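PDB 3HV0: tryptophanyl-tRNA synthetase from Cryptosporidium parvum Iowa II, which probably attaches L-tryptophan to tRNA(Trp) at the expense of ATP, releasing AMP and diphosphate, as a class I aminoacyl-tRNA synthetase. Local coordinates for residues 78-90 and 131-143. Sequence-based numbering, arbitrary orientation.
With TRP (tryptophan), chain C.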
loop_
_atom_site.group_PDB
_atom_site.type_symbol
_atom_site.label_atom_id
_atom_site.label_comp_id
_atom_site.label_asym_id
_atom_site.label_seq_id
_atom_site.Cartn_x
_atom_site.Cartn_y
_atom_site.Cartn_z
ATOM N N TYR A 78 8.007 -12.570 -15.011
ATOM C CA TYR A 78 7.506 -12.291 -13.668
ATOM C C TYR A 78 6.624 -13.453 -13.220
ATOM O O TYR A 78 5.645 -13.817 -13.879
ATOM C CB TYR A 78 6.734 -10.974 -13.634
ATOM C CG TYR A 78 5.752 -10.766 -12.482
ATOM C CD1 TYR A 78 6.080 -11.083 -11.176
ATOM C CD2 TYR A 78 4.518 -10.187 -12.712
ATOM C CE1 TYR A 78 5.192 -10.857 -10.145
ATOM C CE2 TYR A 78 3.620 -9.960 -11.686
ATOM C CZ TYR A 78 3.960 -10.295 -10.398
ATOM O OH TYR A 78 3.034 -10.075 -9.375
ATOM N N THR A 79 7.011 -14.062 -12.111
ATOM C CA THR A 79 6.198 -15.082 -11.492
ATOM C C THR A 79 6.182 -14.851 -9.989
ATOM O O THR A 79 6.863 -13.979 -9.517
ATOM C CB THR A 79 6.676 -16.462 -11.869
ATOM O OG1 THR A 79 5.567 -17.353 -11.787
ATOM C CG2 THR A 79 7.762 -16.946 -10.955
ATOM N N GLY A 80 5.386 -15.609 -9.257
ATOM C CA GLY A 80 5.244 -15.372 -7.803
ATOM C C GLY A 80 4.822 -16.565 -6.987
ATOM O O GLY A 80 4.606 -17.641 -7.525
ATOM N N ARG A 81 4.729 -16.346 -5.669
ATOM C CA ARG A 81 4.447 -17.380 -4.694
ATOM C C ARG A 81 3.811 -16.751 -3.419
ATOM O O ARG A 81 4.253 -15.736 -2.925
ATOM C CB ARG A 81 5.748 -18.130 -4.416
ATOM C CG ARG A 81 5.877 -18.811 -3.070
ATOM C CD ARG A 81 4.896 -19.966 -2.867
ATOM N NE ARG A 81 5.020 -20.543 -1.534
ATOM C CZ ARG A 81 4.194 -21.442 -1.021
ATOM N NH1 ARG A 81 3.167 -21.885 -1.721
ATOM N NH2 ARG A 81 4.393 -21.894 0.212
ATOM N N GLY A 82 2.751 -17.360 -2.908
ATOM C CA GLY A 82 2.130 -16.908 -1.667
ATOM C C GLY A 82 2.544 -17.784 -0.502
ATOM O O GLY A 82 2.129 -18.930 -0.443
ATOM N N PRO A 83 3.378 -17.270 0.421
ATOM C CA PRO A 83 3.881 -18.054 1.537
ATOM C C PRO A 83 2.854 -18.341 2.644
ATOM O O PRO A 83 2.875 -17.693 3.685
ATOM C CB PRO A 83 5.006 -17.174 2.089
ATOM C CG PRO A 83 4.619 -15.833 1.759
ATOM C CD PRO A 83 3.898 -15.893 0.466
ATOM N N SER A 84 1.981 -19.322 2.425
ATOM C CA SER A 84 1.050 -19.787 3.453
ATOM C C SER A 84 1.568 -21.003 4.203
ATOM O O SER A 84 0.947 -21.458 5.163
ATOM C CB SER A 84 -0.286 -20.124 2.812
ATOM O OG SER A 84 -0.086 -20.584 1.493
ATOM N N SER A 85 2.690 -21.554 3.747
ATOM C CA SER A 85 3.313 -22.718 4.389
ATOM C C SER A 85 4.813 -22.536 4.317
ATOM O O SER A 85 5.319 -21.837 3.442
ATOM C CB SER A 85 2.913 -24.018 3.677
ATOM O OG SER A 85 3.523 -24.123 2.396
ATOM N N GLU A 86 5.517 -23.179 5.237
ATOM C CA GLU A 86 6.963 -23.027 5.341
ATOM C C GLU A 86 7.693 -23.657 4.159
ATOM O O GLU A 86 8.763 -23.171 3.772
ATOM C CB GLU A 86 7.490 -23.604 6.649
ATOM C CG GLU A 86 8.814 -22.973 7.059
ATOM C CD GLU A 86 9.362 -23.519 8.357
ATOM O OE1 GLU A 86 8.859 -23.109 9.431
ATOM O OE2 GLU A 86 10.317 -24.336 8.289
ATOM N N SER A 87 7.114 -24.714 3.584
ATOM C CA SER A 87 7.687 -25.356 2.405
ATOM C C SER A 87 6.738 -25.341 1.202
ATOM O O SER A 87 5.523 -25.331 1.336
ATOM C CB SER A 87 8.084 -26.788 2.736
ATOM O OG SER A 87 8.841 -27.331 1.669
ATOM N N LEU A 88 7.311 -25.320 0.013
ATOM C CA LEU A 88 6.529 -25.363 -1.219
ATOM C C LEU A 88 6.024 -26.781 -1.462
ATOM O O LEU A 88 6.747 -27.746 -1.194
ATOM C CB LEU A 88 7.371 -24.893 -2.408
ATOM C CG LEU A 88 7.275 -23.381 -2.720
ATOM C CD1 LEU A 88 7.528 -22.496 -1.487
ATOM C CD2 LEU A 88 8.214 -23.008 -3.862
ATOM N N HIS A 89 4.783 -26.907 -1.955
ATOM C CA HIS A 89 4.287 -28.209 -2.449
ATOM C C HIS A 89 5.046 -28.506 -3.734
ATOM O O HIS A 89 5.626 -27.605 -4.353
ATOM C CB HIS A 89 2.785 -28.209 -2.761
ATOM C CG HIS A 89 1.915 -27.730 -1.636
ATOM N ND1 HIS A 89 0.942 -26.767 -1.806
ATOM C CD2 HIS A 89 1.857 -28.092 -0.333
ATOM C CE1 HIS A 89 0.325 -26.552 -0.654
ATOM N NE2 HIS A 89 0.862 -27.343 0.257
ATOM N N VAL A 90 5.039 -29.760 -4.152
ATOM C CA VAL A 90 5.660 -30.117 -5.417
ATOM C C VAL A 90 4.862 -29.514 -6.579
ATOM O O VAL A 90 5.424 -29.240 -7.653
ATOM C CB VAL A 90 5.805 -31.647 -5.560
ATOM C CG1 VAL A 90 6.527 -32.015 -6.841
ATOM C CG2 VAL A 90 6.578 -32.204 -4.374
ATOM N N THR A 131 4.237 -15.135 8.058
ATOM C CA THR A 131 4.244 -14.983 6.621
ATOM C C THR A 131 5.586 -14.484 6.106
ATOM O O THR A 131 6.020 -14.839 5.005
ATOM C CB THR A 131 3.155 -13.995 6.156
ATOM O OG1 THR A 131 1.928 -14.287 6.817
ATOM C CG2 THR A 131 2.905 -14.207 4.720
ATOM N N HIS A 132 6.236 -13.658 6.912
ATOM C CA HIS A 132 7.518 -13.095 6.533
ATOM C C HIS A 132 8.564 -14.189 6.606
ATOM O O HIS A 132 9.320 -14.357 5.649
ATOM C CB HIS A 132 7.866 -11.912 7.436
ATOM C CG HIS A 132 9.092 -11.174 7.017
ATOM N ND1 HIS A 132 9.165 -10.463 5.840
ATOM C CD2 HIS A 132 10.304 -11.043 7.613
ATOM C CE1 HIS A 132 10.369 -9.930 5.724
ATOM N NE2 HIS A 132 11.080 -10.265 6.788
ATOM N N ASN A 133 8.589 -14.941 7.720
ATOM C CA ASN A 133 9.492 -16.098 7.860
ATOM C C ASN A 133 9.250 -17.185 6.808
ATOM O O ASN A 133 10.217 -17.750 6.247
ATOM C CB ASN A 133 9.387 -16.718 9.249
ATOM C CG ASN A 133 9.816 -15.763 10.359
ATOM O OD1 ASN A 133 10.548 -14.791 10.127
ATOM N ND2 ASN A 133 9.357 -16.037 11.575
ATOM N N TYR A 134 7.970 -17.482 6.552
ATOM C CA TYR A 134 7.601 -18.492 5.580
ATOM C C TYR A 134 8.075 -18.039 4.203
ATOM O O TYR A 134 8.422 -18.863 3.355
ATOM C CB TYR A 134 6.098 -18.666 5.495
ATOM C CG TYR A 134 5.387 -19.394 6.604
ATOM C CD1 TYR A 134 6.061 -19.958 7.686
ATOM C CD2 TYR A 134 4.000 -19.521 6.556
ATOM C CE1 TYR A 134 5.360 -20.617 8.704
ATOM C CE2 TYR A 134 3.290 -20.165 7.561
ATOM C CZ TYR A 134 3.970 -20.722 8.628
ATOM O OH TYR A 134 3.251 -21.364 9.608
ATOM N N ALA A 135 8.026 -16.724 3.975
ATOM C CA ALA A 135 8.556 -16.131 2.760
ATOM C C ALA A 135 10.033 -16.444 2.582
ATOM O O ALA A 135 10.447 -16.854 1.502
ATOM C CB ALA A 135 8.351 -14.643 2.761
ATOM N N TYR A 136 10.823 -16.265 3.635
ATOM C CA TYR A 136 12.272 -16.444 3.499
ATOM C C TYR A 136 12.671 -17.900 3.309
ATOM O O TYR A 136 13.591 -18.190 2.547
ATOM C CB TYR A 136 13.069 -15.737 4.608
ATOM C CG TYR A 136 13.500 -14.373 4.113
ATOM C CD1 TYR A 136 14.826 -14.095 3.779
ATOM C CD2 TYR A 136 12.551 -13.380 3.888
ATOM C CE1 TYR A 136 15.189 -12.825 3.272
ATOM C CE2 TYR A 136 12.900 -12.122 3.400
ATOM C CZ TYR A 136 14.206 -11.854 3.089
ATOM O OH TYR A 136 14.485 -10.598 2.603
ATOM N N GLU A 137 11.966 -18.812 3.964
ATOM C CA GLU A 137 12.225 -20.229 3.747
ATOM C C GLU A 137 11.823 -20.616 2.341
ATOM O O GLU A 137 12.560 -21.320 1.643
ATOM C CB GLU A 137 11.478 -21.085 4.763
ATOM C CG GLU A 137 11.950 -20.900 6.192
ATOM C CD GLU A 137 13.396 -21.282 6.381
ATOM O OE1 GLU A 137 13.885 -22.147 5.640
ATOM O OE2 GLU A 137 14.045 -20.713 7.280
ATOM N N ASN A 138 10.651 -20.142 1.927
ATOM C CA ASN A 138 10.178 -20.324 0.543
ATOM C C ASN A 138 11.188 -19.873 -0.519
ATOM O O ASN A 138 11.334 -20.547 -1.531
ATOM C CB ASN A 138 8.853 -19.603 0.333
ATOM C CG ASN A 138 7.665 -20.342 0.954
ATOM O OD1 ASN A 138 6.526 -20.048 0.617
ATOM N ND2 ASN A 138 7.920 -21.302 1.860
ATOM N N MET A 139 11.886 -18.756 -0.283
ATOM C CA MET A 139 12.940 -18.287 -1.200
ATOM C C MET A 139 14.020 -19.325 -1.424
ATOM O O MET A 139 14.507 -19.474 -2.546
ATOM C CB MET A 139 13.648 -17.031 -0.680
ATOM C CG MET A 139 12.785 -15.807 -0.622
ATOM S SD MET A 139 13.706 -14.270 -0.442
ATOM C CE MET A 139 15.170 -14.677 -1.404
ATOM N N LYS A 140 14.406 -20.012 -0.353
ATOM C CA LYS A 140 15.397 -21.076 -0.434
ATOM C C LYS A 140 14.938 -22.200 -1.372
ATOM O O LYS A 140 15.718 -22.700 -2.201
ATOM C CB LYS A 140 15.699 -21.659 0.958
ATOM C CG LYS A 140 16.327 -20.686 1.937
ATOM C CD LYS A 140 16.429 -21.274 3.340
ATOM C CE LYS A 140 17.468 -20.510 4.162
ATOM N NZ LYS A 140 17.535 -20.923 5.596
ATOM N N ASP A 141 13.686 -22.612 -1.224
ATOM C CA ASP A 141 13.118 -23.602 -2.129
ATOM C C ASP A 141 13.113 -23.049 -3.547
ATOM O O ASP A 141 13.320 -23.778 -4.502
ATOM C CB ASP A 141 11.667 -23.923 -1.765
ATOM C CG ASP A 141 11.505 -24.542 -0.397
ATOM O OD1 ASP A 141 10.395 -24.400 0.174
ATOM O OD2 ASP A 141 12.449 -25.180 0.099
ATOM N N ILE A 142 12.820 -21.755 -3.681
ATOM C CA ILE A 142 12.741 -21.145 -5.004
ATOM C C ILE A 142 14.129 -21.114 -5.636
ATOM O O ILE A 142 14.292 -21.546 -6.781
ATOM C CB ILE A 142 12.075 -19.762 -4.974
ATOM C CG1 ILE A 142 10.578 -19.935 -4.718
ATOM C CG2 ILE A 142 12.296 -19.009 -6.299
ATOM C CD1 ILE A 142 9.837 -18.673 -4.382
ATOM N N ILE A 143 15.126 -20.664 -4.879
ATOM C CA ILE A 143 16.515 -20.603 -5.376
ATOM C C ILE A 143 17.061 -22.002 -5.681
ATOM O O ILE A 143 17.881 -22.182 -6.594
ATOM C CB ILE A 143 17.441 -19.878 -4.377
ATOM C CG1 ILE A 143 17.051 -18.402 -4.270
ATOM C CG2 ILE A 143 18.907 -19.992 -4.788
ATOM C CD1 ILE A 143 17.494 -17.750 -2.992
HETATM N N TRP C . -0.827 -14.757 -5.166
HETATM C CA TRP C . -0.073 -15.859 -5.835
HETATM C C TRP C . -0.344 -17.177 -5.125
HETATM O O TRP C . -0.772 -17.181 -3.956
HETATM C CB TRP C . 1.441 -15.577 -5.899
HETATM C CG TRP C . 1.851 -14.702 -7.060
HETATM C CD1 TRP C . 2.211 -13.377 -7.011
HETATM C CD2 TRP C . 1.963 -15.087 -8.440
HETATM N NE1 TRP C . 2.534 -12.926 -8.262
HETATM C CE2 TRP C . 2.377 -13.949 -9.159
HETATM C CE3 TRP C . 1.754 -16.277 -9.131
HETATM C CZ2 TRP C . 2.586 -13.969 -10.536
HETATM C CZ3 TRP C . 1.958 -16.292 -10.499
HETATM C CH2 TRP C . 2.361 -15.138 -11.190
HETATM O OXT TRP C . -0.143 -18.244 -5.735
#
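R81, the last residue of a central parallel strand in the class I synthetase Rossmann fold, grips N138 of helix 128-143 and illustrates how one buried amide can organise the loop that follows such a strand. With CG anti to the backbone N (chi1 154°), the R81 chain bends at chi2 (66°) to bring its guanidinium to N138. R81 NE donates to N138 OD1 at 2.7 Å and NH2 is a second donor to the same atom; both come from one face of the amide, while OD1 lies in the guanidinium plane. The amide's other end serves the loop, N138 ND2 bonding to S85 O (3.1 Å) on a lone pair of that carbonyl. Packing is tight here: P83, centre of an inverse gamma turn, sets CB and CG against T131, Y134 and A135, L88 CD1 presses on the amide carbon, and the S85-E86 backbone lies over one face of the Y134 ring, with P83 O at its edge. On the outer side the fit relaxes: exposed E86 runs beside E137, whose carboxylate pairs with R366, E86 OE2 and E137 OE1 staying 5.0 Å apart. Earlier in the same strand, Y78 and G80 line the pocket of the bound tryptophan, whose NE1 donates to Y78 OH (3.1 Å). About one helical turn beyond N138, D141, its OD2 engaged by R366, accepts a hydrogen bond on OD1 from L88 N at 3.2 Å, the donor lying above the carboxylate plane.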